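Local coordinates for solute-binding periplasmic protein of iron/siderophore ABC transporter (Yersinia pestis, PDB 6B2Y) that probably binds chelated iron in the periplasm and hands it to an ABC transporter for uptake across the inner membrane, at residues L65-S70 and A328-Y333; K170-S175 and P337-A342; S175-G180 and N191-Y196; K236-D241 and N332-P337; S366-S369 and E375-G378. One frame throughout, in Å; residues are numbered along the deposited sequence.

Contact 1 (L65-S70 and A328-Y333)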
# COMPACT_ATOMS: atom_id res chain seq x y z
N LEU A 65 -8.15 -3.32 1.79
CA LEU A 65 -8.06 -3.32 3.26
C LEU A 65 -7.82 -4.71 3.81
O LEU A 65 -7.51 -4.85 5.00
CB LEU A 65 -9.33 -2.70 3.85
CG LEU A 65 -9.35 -1.18 3.65
CD1 LEU A 65 -10.68 -0.55 4.07
CD2 LEU A 65 -8.16 -0.52 4.39
N PHE A 66 -7.93 -5.74 2.97
CA PHE A 66 -7.55 -7.08 3.39
C PHE A 66 -6.11 -7.13 3.89
O PHE A 66 -5.80 -7.89 4.81
CB PHE A 66 -7.75 -8.06 2.24
CG PHE A 66 -7.19 -9.43 2.51
CD1 PHE A 66 -7.75 -10.23 3.50
CD2 PHE A 66 -6.11 -9.91 1.80
CE1 PHE A 66 -7.24 -11.48 3.76
CE2 PHE A 66 -5.60 -11.17 2.06
CZ PHE A 66 -6.17 -11.95 3.05
N TYR A 67 -5.21 -6.32 3.30
CA TYR A 67 -3.83 -6.34 3.79
C TYR A 67 -3.79 -6.04 5.28
O TYR A 67 -3.12 -6.73 6.05
CB TYR A 67 -2.96 -5.33 3.04
CG TYR A 67 -2.93 -5.44 1.54
CD1 TYR A 67 -2.77 -6.67 0.90
CD2 TYR A 67 -3.04 -4.30 0.76
CE1 TYR A 67 -2.74 -6.74 -0.50
CE2 TYR A 67 -3.02 -4.36 -0.62
CZ TYR A 67 -2.87 -5.59 -1.24
OH TYR A 67 -2.84 -5.62 -2.61
N ALA A 68 -4.52 -5.00 5.70
CA ALA A 68 -4.50 -4.62 7.11
C ALA A 68 -5.15 -5.69 7.98
O ALA A 68 -4.62 -6.04 9.04
CB ALA A 68 -5.18 -3.27 7.30
N VAL A 69 -6.27 -6.24 7.52
CA VAL A 69 -6.98 -7.24 8.30
C VAL A 69 -6.16 -8.53 8.40
O VAL A 69 -6.17 -9.18 9.45
CB VAL A 69 -8.38 -7.47 7.69
CG1 VAL A 69 -9.06 -8.72 8.28
CG2 VAL A 69 -9.23 -6.25 7.91
N SER A 70 -5.41 -8.87 7.34
CA SER A 70 -4.59 -10.08 7.37
C SER A 70 -3.59 -10.09 8.52
O SER A 70 -3.25 -11.17 9.03
CB SER A 70 -3.86 -10.25 6.04
OG SER A 70 -2.75 -9.36 5.93
N ALA A 328 12.08 0.89 -8.86
CA ALA A 328 10.64 0.68 -8.88
C ALA A 328 10.17 0.06 -7.57
O ALA A 328 10.87 -0.75 -6.96
CB ALA A 328 10.18 -0.20 -10.06
N ILE A 329 8.97 0.46 -7.16
CA ILE A 329 8.35 0.02 -5.92
C ILE A 329 6.94 -0.48 -6.21
O ILE A 329 6.25 0.05 -7.09
CB ILE A 329 8.33 1.16 -4.87
CG1 ILE A 329 7.88 0.63 -3.52
CG2 ILE A 329 7.44 2.31 -5.36
CD1 ILE A 329 8.90 -0.26 -2.83
N TRP A 330 6.50 -1.48 -5.44
CA TRP A 330 5.14 -2.02 -5.59
C TRP A 330 4.10 -0.97 -5.21
O TRP A 330 4.15 -0.40 -4.11
CB TRP A 330 4.99 -3.25 -4.71
CG TRP A 330 3.75 -4.10 -4.89
CD1 TRP A 330 3.33 -4.70 -6.05
CD2 TRP A 330 2.84 -4.50 -3.87
NE1 TRP A 330 2.18 -5.44 -5.81
CE2 TRP A 330 1.86 -5.33 -4.48
CE3 TRP A 330 2.74 -4.24 -2.49
CZ2 TRP A 330 0.81 -5.89 -3.77
CZ3 TRP A 330 1.69 -4.80 -1.78
CH2 TRP A 330 0.73 -5.61 -2.42
N HIS A 331 3.15 -0.73 -6.11
CA HIS A 331 2.27 0.41 -5.93
C HIS A 331 1.36 0.24 -4.73
O HIS A 331 1.03 1.24 -4.06
CB HIS A 331 1.42 0.65 -7.17
CG HIS A 331 0.47 1.78 -7.00
ND1 HIS A 331 0.88 3.09 -6.95
CD2 HIS A 331 -0.87 1.79 -6.81
CE1 HIS A 331 -0.16 3.87 -6.75
NE2 HIS A 331 -1.24 3.11 -6.68
N ASN A 332 0.95 -0.99 -4.42
CA ASN A 332 -0.03 -1.16 -3.35
C ASN A 332 0.51 -0.80 -1.98
O ASN A 332 -0.29 -0.68 -1.04
CB ASN A 332 -0.56 -2.59 -3.36
CG ASN A 332 -1.48 -2.84 -4.55
OD1 ASN A 332 -2.34 -2.02 -4.86
ND2 ASN A 332 -1.28 -3.97 -5.22
N TYR A 333 1.83 -0.60 -1.83
CA TYR A 333 2.33 -0.00 -0.59
C TYR A 333 1.80 1.42 -0.39
O TYR A 333 1.99 2.00 0.70
CB TYR A 333 3.87 -0.01 -0.55
CG TYR A 333 4.49 -1.40 -0.44
CD1 TYR A 333 4.02 -2.35 0.47
CD2 TYR A 333 5.58 -1.76 -1.24
CE1 TYR A 333 4.60 -3.62 0.55
CE2 TYR A 333 6.16 -3.01 -1.16
CZ TYR A 333 5.67 -3.94 -0.27
OH TYR A 333 6.27 -5.19 -0.22
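Y67 OH is hydrogen-bonded to D92 and lies against two side chains of 328-333, W330 and N332, where the two lobes of the periplasmic binding protein face each other. Helix 66-70 belongs to the lobe built on the all-parallel sheet; strand 328-330 belongs to the mixed sheet of the other lobe and gives way to a 3-10 turn at H331. Coming from opposite directions, Y67 and W330 form an offset edge-to-face pair: the edge of the indole is turned toward the face of the phenol, with the ring planes at 62° and the centroid of the indole six-membered ring 5.7 Å from that of Y67. The closest approach of the two rings is CH2 of W330 to CZ of Y67, 3.8 Å. With CG anti to the backbone N (chi1 -170°), the indole points to the helix 66-70 side and presents CH2 to Y67. N332 crosses Y67 at about a right angle; its ND2 is 3.5 Å from Y67 OH, but the angle is too poor for a hydrogen bond, while its OD1 is bonded to R64. On the helix side, S70 OG donates to Y67 O, 2.7 Å away, and also bonds Y338 OH. Behind the pair, CE3 of W330 lies over the centre of the Y333 ring, 3.5 Å above its plane.

Contact 2 (K170-S175 and P337-A342)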
# COMPACT_ATOMS: atom_id res chain seq x y z
N LYS A 170 1.43 9.56 9.91
CA LYS A 170 0.68 9.82 11.13
C LYS A 170 -0.33 8.72 11.45
O LYS A 170 -0.63 8.50 12.63
CB LYS A 170 -0.07 11.16 11.00
CG LYS A 170 0.86 12.35 10.89
CD LYS A 170 0.08 13.64 10.95
CE LYS A 170 -0.40 14.05 9.58
NZ LYS A 170 -0.94 15.44 9.60
N ASN A 171 -0.85 8.02 10.44
CA ASN A 171 -2.10 7.28 10.58
C ASN A 171 -1.97 5.77 10.47
O ASN A 171 -2.94 5.05 10.76
CB ASN A 171 -3.12 7.76 9.54
CG ASN A 171 -3.64 9.17 9.82
OD1 ASN A 171 -3.42 9.73 10.90
ND2 ASN A 171 -4.35 9.75 8.85
N THR A 172 -0.82 5.26 10.04
CA THR A 172 -0.70 3.81 9.87
C THR A 172 -0.87 3.09 11.19
O THR A 172 -1.64 2.12 11.29
CB THR A 172 0.65 3.44 9.24
OG1 THR A 172 0.74 3.99 7.93
CG2 THR A 172 0.77 1.91 9.15
N LEU A 173 -0.15 3.55 12.23
CA LEU A 173 -0.21 2.87 13.53
C LEU A 173 -1.53 3.13 14.24
O LEU A 173 -2.13 2.16 14.77
CB LEU A 173 1.00 3.28 14.39
CG LEU A 173 2.31 2.85 13.74
CD1 LEU A 173 3.49 3.22 14.64
CD2 LEU A 173 2.28 1.33 13.47
N PRO A 174 -2.05 4.36 14.32
CA PRO A 174 -3.42 4.53 14.83
C PRO A 174 -4.43 3.65 14.10
O PRO A 174 -5.33 3.11 14.75
CB PRO A 174 -3.69 6.02 14.61
CG PRO A 174 -2.36 6.66 14.76
CD PRO A 174 -1.41 5.67 14.05
N SER A 175 -4.33 3.52 12.77
CA SER A 175 -5.30 2.70 12.05
C SER A 175 -5.23 1.24 12.50
O SER A 175 -6.25 0.56 12.61
CB SER A 175 -5.08 2.79 10.54
OG SER A 175 -5.42 4.07 10.05
N PRO A 337 -0.60 -1.18 5.46
CA PRO A 337 0.33 -1.12 6.61
C PRO A 337 1.61 -1.92 6.41
O PRO A 337 2.52 -1.82 7.25
CB PRO A 337 -0.50 -1.67 7.77
CG PRO A 337 -1.55 -2.56 7.08
CD PRO A 337 -1.86 -1.86 5.79
N TYR A 338 1.73 -2.67 5.31
CA TYR A 338 3.01 -3.28 4.98
C TYR A 338 4.02 -2.24 4.50
O TYR A 338 5.15 -2.60 4.19
CB TYR A 338 2.87 -4.32 3.86
CG TYR A 338 2.11 -5.60 4.12
CD1 TYR A 338 2.39 -6.73 3.34
CD2 TYR A 338 1.09 -5.69 5.06
CE1 TYR A 338 1.69 -7.91 3.53
CE2 TYR A 338 0.39 -6.87 5.25
CZ TYR A 338 0.68 -7.97 4.47
OH TYR A 338 -0.02 -9.14 4.64
N ASN A 339 3.62 -0.97 4.43
CA ASN A 339 4.43 0.06 3.77
C ASN A 339 5.80 0.26 4.41
O ASN A 339 6.63 0.95 3.80
CB ASN A 339 3.65 1.39 3.71
CG ASN A 339 3.35 1.98 5.10
OD1 ASN A 339 4.20 1.98 5.98
ND2 ASN A 339 2.14 2.52 5.27
N VAL A 340 6.05 -0.29 5.60
CA VAL A 340 7.40 -0.19 6.16
C VAL A 340 8.42 -0.80 5.21
O VAL A 340 9.59 -0.40 5.18
CB VAL A 340 7.46 -0.84 7.57
CG1 VAL A 340 6.99 -2.28 7.55
CG2 VAL A 340 8.88 -0.72 8.19
N LEU A 341 8.00 -1.77 4.39
CA LEU A 341 8.93 -2.34 3.42
C LEU A 341 9.32 -1.33 2.36
O LEU A 341 10.45 -1.35 1.85
CB LEU A 341 8.34 -3.58 2.77
CG LEU A 341 8.02 -4.68 3.78
CD1 LEU A 341 7.13 -5.76 3.16
CD2 LEU A 341 9.29 -5.29 4.32
N ALA A 342 8.41 -0.42 1.99
CA ALA A 342 8.79 0.64 1.06
C ALA A 342 9.69 1.67 1.73
O ALA A 342 10.63 2.18 1.11
CB ALA A 342 7.53 1.31 0.49
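Here the two lobes of the binding protein meet beside their linking helix, 186-207: T172, on helix 168-182 of one lobe, faces P337 and N339 in the turn that leads into helix 340-350 of the other. The two branches of T172 divide the work. The methyl CG2 of T172 packs on the proline, 4.0 Å from both CA and CB of P337. Its hydroxyl takes a weak hydrogen bond from N339 ND2, long at 3.3 Å from T172 OG1 but fairly straight, with an N-H...O angle of 164°. The chi1 of -64° sets OG1 beside the backbone N of T172, where it also bonds P168 O one turn earlier in the helix. N339 comes from the opposite direction, its CG held between its own backbone N and carbonyl carbon (chi1 64°), and its OD1 is bonded to Y196 OH on the linking helix. The bonds therefore run in one sense: the tyrosine hydroxyl gives to the amide oxygen, the amide nitrogen to the threonine hydroxyl, and that hydroxyl to a helix carbonyl. This order fixes which end of the buried N339 amide faces T172, and each donor may slightly strengthen the next.

Contact 3 (S175-G180 and N191-Y196)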
# COMPACT_ATOMS: atom_id res chain seq x y z
N SER A 175 -4.33 3.52 12.77
CA SER A 175 -5.30 2.70 12.05
C SER A 175 -5.23 1.24 12.50
O SER A 175 -6.25 0.56 12.61
CB SER A 175 -5.08 2.79 10.54
OG SER A 175 -5.42 4.07 10.05
N MET A 176 -4.01 0.74 12.74
CA MET A 176 -3.90 -0.65 13.19
C MET A 176 -4.43 -0.83 14.61
O MET A 176 -5.05 -1.85 14.92
CB MET A 176 -2.45 -1.14 13.11
CG MET A 176 -1.88 -1.33 11.70
SD MET A 176 -2.90 -2.42 10.67
CE MET A 176 -2.88 -3.91 11.68
N ARG A 177 -4.20 0.15 15.51
CA ARG A 177 -4.78 0.02 16.84
C ARG A 177 -6.30 0.01 16.76
O ARG A 177 -6.97 -0.83 17.39
CB ARG A 177 -4.30 1.15 17.77
CG ARG A 177 -4.88 1.01 19.20
CD ARG A 177 -4.28 2.04 20.19
NE ARG A 177 -2.83 1.88 20.30
CZ ARG A 177 -1.95 2.66 19.68
NH1 ARG A 177 -2.35 3.67 18.92
NH2 ARG A 177 -0.65 2.43 19.80
N LEU A 178 -6.87 0.91 15.95
CA LEU A 178 -8.31 0.98 15.76
C LEU A 178 -8.88 -0.33 15.22
O LEU A 178 -9.94 -0.80 15.67
CB LEU A 178 -8.65 2.14 14.82
CG LEU A 178 -10.03 2.16 14.19
CD1 LEU A 178 -11.06 2.49 15.27
CD2 LEU A 178 -10.02 3.23 13.11
N LEU A 179 -8.23 -0.91 14.20
CA LEU A 179 -8.68 -2.20 13.69
C LEU A 179 -8.60 -3.28 14.75
O LEU A 179 -9.50 -4.13 14.86
CB LEU A 179 -7.86 -2.61 12.46
CG LEU A 179 -8.24 -1.89 11.17
CD1 LEU A 179 -7.29 -2.22 10.00
CD2 LEU A 179 -9.70 -2.20 10.80
N GLY A 180 -7.52 -3.28 15.54
CA GLY A 180 -7.40 -4.26 16.61
C GLY A 180 -8.52 -4.14 17.63
O GLY A 180 -9.02 -5.14 18.14
N ASN A 191 1.23 -6.28 18.65
CA ASN A 191 2.41 -6.95 18.12
C ASN A 191 2.85 -6.32 16.81
O ASN A 191 4.04 -6.07 16.59
CB ASN A 191 2.12 -8.45 17.91
CG ASN A 191 1.90 -9.19 19.22
OD1 ASN A 191 2.27 -8.69 20.30
ND2 ASN A 191 1.29 -10.37 19.14
N TYR A 192 1.90 -6.01 15.92
CA TYR A 192 2.30 -5.42 14.65
C TYR A 192 2.82 -3.99 14.83
O TYR A 192 3.81 -3.60 14.20
CB TYR A 192 1.16 -5.47 13.62
CG TYR A 192 1.71 -5.05 12.28
CD1 TYR A 192 2.48 -5.93 11.52
CD2 TYR A 192 1.56 -3.74 11.82
CE1 TYR A 192 3.03 -5.54 10.32
CE2 TYR A 192 2.11 -3.34 10.62
CZ TYR A 192 2.84 -4.23 9.88
OH TYR A 192 3.40 -3.84 8.69
N ILE A 193 2.19 -3.20 15.72
CA ILE A 193 2.63 -1.82 15.93
C ILE A 193 4.08 -1.79 16.38
O ILE A 193 4.89 -0.99 15.89
CB ILE A 193 1.71 -1.13 16.95
CG1 ILE A 193 0.38 -0.76 16.30
CG2 ILE A 193 2.39 0.10 17.58
CD1 ILE A 193 -0.77 -0.67 17.32
N ASN A 194 4.43 -2.68 17.31
CA ASN A 194 5.81 -2.78 17.77
C ASN A 194 6.75 -3.21 16.65
O ASN A 194 7.84 -2.66 16.51
CB ASN A 194 5.88 -3.75 18.96
CG ASN A 194 5.42 -3.11 20.26
OD1 ASN A 194 5.45 -1.90 20.38
ND2 ASN A 194 4.99 -3.91 21.22
N PHE A 195 6.34 -4.21 15.84
CA PHE A 195 7.19 -4.65 14.73
C PHE A 195 7.40 -3.54 13.72
O PHE A 195 8.50 -3.34 13.21
CB PHE A 195 6.55 -5.88 14.07
CG PHE A 195 7.19 -6.27 12.75
CD1 PHE A 195 8.30 -7.11 12.73
CD2 PHE A 195 6.67 -5.81 11.54
CE1 PHE A 195 8.89 -7.48 11.51
CE2 PHE A 195 7.25 -6.18 10.33
CZ PHE A 195 8.36 -7.02 10.31
N TYR A 196 6.34 -2.80 13.41
CA TYR A 196 6.45 -1.72 12.44
C TYR A 196 7.34 -0.60 12.96
O TYR A 196 8.26 -0.14 12.27
CB TYR A 196 5.04 -1.21 12.14
CG TYR A 196 4.92 -0.12 11.12
CD1 TYR A 196 5.20 1.22 11.45
CD2 TYR A 196 4.46 -0.40 9.83
CE1 TYR A 196 5.06 2.23 10.53
CE2 TYR A 196 4.32 0.61 8.91
CZ TYR A 196 4.61 1.92 9.26
OH TYR A 196 4.47 2.93 8.35
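Apolar contact makes up most of the meeting between M176 and its two partners on segment 191-196 of helix 186-207. M176 is curled, with all three side-chain torsions near -60°, so that its middle lies against the neighbouring helix: CG is 4.2 Å from CD2 of the Y192 ring, which it approaches obliquely, and CB is 4.3 Å from CG1 of I193. Beyond CG the chain turns back from that helix; SD packs on P337 and CE nears the backbone of A68. I193 buries the most surface in this contact. Its chi1 of -76° places CG1 beside the backbone N, and the terminal CD1 of I193 reaches the backbone of the facing helix, 4.0 Å from R177 N.

A charged group is also involved, through contact and not a polar bond. The R177 chain bends at its third torsion and crosses I193 at about a right angle, bringing the guanidinium back over the isoleucine. CD1 of I193 then lies over one face of that group, offset toward the rim, 4.0 Å from R177 NH2. The polar end of Y192 is used away from this interface, its OH bonding P337 O.

With segment axes 10.0 Å apart at closest and directed 166° from each other, this is an antiparallel helix hairpin; its second helix, 186-207, is consistent with the long interlobe helix characteristic of periplasmic metal- and siderophore-binding proteins.

Contact 4 (K236-D241 and N332-P337)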
# COMPACT_ATOMS: atom_id res chain seq x y z
N LYS A 236 2.08 16.10 -0.22
CA LYS A 236 2.14 16.18 1.24
C LYS A 236 1.39 15.01 1.87
O LYS A 236 0.32 15.16 2.49
CB LYS A 236 1.58 17.50 1.73
CG LYS A 236 2.19 18.73 1.08
CD LYS A 236 1.16 19.86 1.07
CE LYS A 236 1.83 21.22 1.11
NZ LYS A 236 2.46 21.50 -0.20
N GLY A 237 1.98 13.82 1.74
CA GLY A 237 1.39 12.60 2.25
C GLY A 237 1.64 11.46 1.29
O GLY A 237 2.52 11.54 0.44
N ASN A 238 0.86 10.40 1.47
CA ASN A 238 1.05 9.13 0.75
C ASN A 238 2.53 8.77 0.66
O ASN A 238 3.24 8.87 1.66
CB ASN A 238 0.40 9.22 -0.62
CG ASN A 238 0.18 7.84 -1.24
OD1 ASN A 238 0.89 7.47 -2.17
ND2 ASN A 238 -0.78 7.07 -0.72
N MET A 239 3.01 8.34 -0.52
CA MET A 239 4.39 7.87 -0.60
C MET A 239 5.39 8.99 -0.36
O MET A 239 6.55 8.70 -0.05
CB MET A 239 4.63 7.20 -1.96
CG MET A 239 3.88 5.89 -2.12
SD MET A 239 4.96 4.71 -2.93
CE MET A 239 3.87 3.36 -3.43
N GLY A 240 4.95 10.25 -0.48
CA GLY A 240 5.77 11.36 -0.01
C GLY A 240 6.22 11.18 1.42
O GLY A 240 7.36 11.51 1.78
N ASP A 241 5.33 10.64 2.28
CA ASP A 241 5.71 10.34 3.65
C ASP A 241 6.88 9.37 3.71
O ASP A 241 7.75 9.48 4.60
CB ASP A 241 4.51 9.76 4.42
CG ASP A 241 3.52 10.82 4.86
OD1 ASP A 241 3.75 12.02 4.58
OD2 ASP A 241 2.50 10.46 5.49
N ASN A 332 0.95 -0.99 -4.42
CA ASN A 332 -0.03 -1.16 -3.35
C ASN A 332 0.51 -0.80 -1.98
O ASN A 332 -0.29 -0.68 -1.04
CB ASN A 332 -0.56 -2.59 -3.36
CG ASN A 332 -1.48 -2.84 -4.55
OD1 ASN A 332 -2.34 -2.02 -4.86
ND2 ASN A 332 -1.28 -3.97 -5.22
N TYR A 333 1.83 -0.60 -1.83
CA TYR A 333 2.33 -0.00 -0.59
C TYR A 333 1.80 1.42 -0.39
O TYR A 333 1.99 2.00 0.70
CB TYR A 333 3.87 -0.01 -0.55
CG TYR A 333 4.49 -1.40 -0.44
CD1 TYR A 333 4.02 -2.35 0.47
CD2 TYR A 333 5.58 -1.76 -1.24
CE1 TYR A 333 4.60 -3.62 0.55
CE2 TYR A 333 6.16 -3.01 -1.16
CZ TYR A 333 5.67 -3.94 -0.27
OH TYR A 333 6.27 -5.19 -0.22
N TYR A 334 1.16 2.01 -1.41
CA TYR A 334 0.60 3.35 -1.23
C TYR A 334 -0.65 3.35 -0.36
O TYR A 334 -1.14 4.42 0.01
CB TYR A 334 0.32 3.97 -2.62
CG TYR A 334 -1.04 3.64 -3.22
CD1 TYR A 334 -1.89 4.65 -3.65
CD2 TYR A 334 -1.47 2.33 -3.34
CE1 TYR A 334 -3.13 4.36 -4.18
CE2 TYR A 334 -2.69 2.03 -3.87
CZ TYR A 334 -3.52 3.04 -4.30
OH TYR A 334 -4.75 2.74 -4.84
N ASN A 335 -1.17 2.17 -0.01
CA ASN A 335 -2.36 2.08 0.85
C ASN A 335 -2.33 0.74 1.59
O ASN A 335 -3.22 -0.10 1.46
CB ASN A 335 -3.64 2.23 0.03
CG ASN A 335 -4.85 2.44 0.90
OD1 ASN A 335 -4.72 2.75 2.08
ND2 ASN A 335 -6.04 2.29 0.32
N SER A 336 -1.28 0.51 2.40
CA SER A 336 -1.16 -0.76 3.11
C SER A 336 -0.26 -0.60 4.31
O SER A 336 0.81 0.01 4.17
CB SER A 336 -0.58 -1.85 2.20
OG SER A 336 -0.13 -2.95 3.00
N PRO A 337 -0.60 -1.18 5.46
CA PRO A 337 0.33 -1.12 6.61
C PRO A 337 1.61 -1.92 6.41
O PRO A 337 2.52 -1.82 7.25
CB PRO A 337 -0.50 -1.67 7.77
CG PRO A 337 -1.55 -2.56 7.08
CD PRO A 337 -1.86 -1.86 5.79
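Polar contact between N238 and Y334 runs through a side-chain amide. ND2 of N238 gives a short but strongly bent, and hence weak, hydrogen bond to Y334 O, 2.8 Å away with an N-H...O angle of 126°. ND2 is also bonded to R165 O, which belongs to the opposite lobe. The other end of the amide turns back on its own chain: M239 N donates weakly to N238 OD1, 2.8 Å away, just where helix 239-245 begins. With CG anti to the backbone N (chi1 -163°), N238 extends toward Y334, whose ring plane stands 72° from the amide.

Apolar contact comes from M239. Its chain bends at the second torsion and brings the terminal methyl onto the 3-10 turn after strand 326-330. M239 CE is 3.7 Å from Y334 CB and 3.6 Å from Y334 N, and touches Y333 CB more loosely. The same methyl also meets the carbonyl oxygens of W330 and H331. Y334 offers its CB and backbone to this contact while its ring leads away, toward H331 and R64.

One buried amide thus has a partner at both ends, with its nitrogen shared between two carbonyls. Since the Y334 bond is weak, R165 is the stronger hold on that nitrogen, so N238 joins the loop 332-337 and the start of helix 239-245 to a loop of the other lobe.

Contact 5 (S366-S369 and E375-G378)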
# COMPACT_ATOMS: atom_id res chain seq x y z
N SER A 366 10.18 -11.69 8.00
CA SER A 366 9.71 -11.64 9.38
C SER A 366 8.24 -11.27 9.45
O SER A 366 7.48 -11.86 10.23
CB SER A 366 10.55 -10.64 10.18
OG SER A 366 11.93 -11.02 10.14
N LEU A 367 7.82 -10.29 8.65
CA LEU A 367 6.41 -9.90 8.62
C LEU A 367 5.53 -11.11 8.32
O LEU A 367 4.55 -11.36 9.02
CB LEU A 367 6.21 -8.80 7.58
CG LEU A 367 4.89 -8.00 7.55
CD1 LEU A 367 5.12 -6.67 6.85
CD2 LEU A 367 3.75 -8.74 6.85
N TYR A 368 5.90 -11.88 7.30
CA TYR A 368 5.07 -13.02 6.90
C TYR A 368 5.08 -14.11 7.97
O TYR A 368 4.02 -14.63 8.35
CB TYR A 368 5.56 -13.56 5.56
CG TYR A 368 4.99 -12.80 4.39
CD1 TYR A 368 5.33 -11.46 4.18
CD2 TYR A 368 4.11 -13.40 3.49
CE1 TYR A 368 4.80 -10.75 3.12
CE2 TYR A 368 3.58 -12.69 2.41
CZ TYR A 368 3.94 -11.36 2.23
OH TYR A 368 3.42 -10.63 1.17
N SER A 369 6.26 -14.48 8.48
CA SER A 369 6.30 -15.58 9.44
C SER A 369 5.60 -15.21 10.74
O SER A 369 4.97 -16.08 11.37
CB SER A 369 7.75 -16.00 9.70
OG SER A 369 8.60 -14.89 9.85
N GLU A 375 3.34 -17.96 2.45
CA GLU A 375 4.76 -17.72 2.31
C GLU A 375 5.01 -16.49 1.45
O GLU A 375 4.26 -16.23 0.49
CB GLU A 375 5.45 -18.93 1.66
CG GLU A 375 6.64 -19.44 2.45
CD GLU A 375 6.27 -19.73 3.89
OE1 GLU A 375 6.93 -19.17 4.79
OE2 GLU A 375 5.33 -20.51 4.12
N PRO A 376 6.05 -15.72 1.75
CA PRO A 376 6.45 -14.65 0.85
C PRO A 376 6.87 -15.21 -0.50
O PRO A 376 7.42 -16.31 -0.61
CB PRO A 376 7.63 -13.98 1.57
CG PRO A 376 8.09 -14.96 2.58
CD PRO A 376 6.89 -15.78 2.96
N SER A 377 6.58 -14.45 -1.55
CA SER A 377 6.96 -14.84 -2.89
C SER A 377 6.99 -13.60 -3.75
O SER A 377 6.43 -12.56 -3.39
CB SER A 377 6.00 -15.88 -3.48
OG SER A 377 4.68 -15.38 -3.49
N GLY A 378 7.66 -13.71 -4.89
CA GLY A 378 7.62 -12.65 -5.88
C GLY A 378 8.60 -11.51 -5.61
O GLY A 378 9.56 -11.63 -4.85
O HOH W 1 4.22 -11.97 -0.92
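P376 lies over one face of the Y368 ring, the two side chains sliding past each other in opposite directions. The proline CB makes a CH-pi contact: P376 CB is 4.1 Å from the centroid of the Y368 ring and only 13° from the ring normal. The pyrrolidine also reaches back toward the helix, where P376 CD is 3.7 Å from Y368 CB. The backbone comes nearer still: P376 CA sits over the same face toward its rim, 3.8 Å from CE2 of Y368, and P376 N is 3.5 Å from CD2 of Y368. The carbonyl carbon of E375 approaches CD2 obliquely, while the E375 side chain starts away from the helix.

Helix 360-371 ends soon after Y368, and the chain turns back through 375-378 on its way to strand 381-383, the antiparallel edge strand of the mixed sheet. The contact therefore folds the loop against the last turns of the helix that precedes it. Y368 is the buried partner and P376 is only partly covered, whereas E375 lies at the surface.

Y368 chi1 of -84° leaves CG anti to the carbonyl carbon, and the ring runs from the helix out along the loop, past P376. Its hydroxyl ends near S377, where a water 2.6 Å from Y368 OH also accepts a weak, long bond from S377 N, 3.5 Å away. S377 OG is bonded to A295 O, and on the helix side L367, next to Y368, packs on Y192 and F195 of helix 186-207.

Contacts 1, 2 and 4 are buried near the centre of the chain and all use the run from strand 326-330 to helix 340-350: contacts 1 and 4 share N332 and Y333, and contacts 2 and 4 share P337. Contact 1 relies on aromatic rings, whereas contacts 2 and 4 each carry one weak asparagine bond beside apolar packing. Contact 3 is partly exposed and uses helix 168-182, as contact 2 does; two tyrosine hydroxyls of contact 3 tie it to contact 2. Contact 5, also partly exposed, replaces direct polar bonds with a proline on a ring and a water; it meets contacts 2 and 3 chiefly through L367.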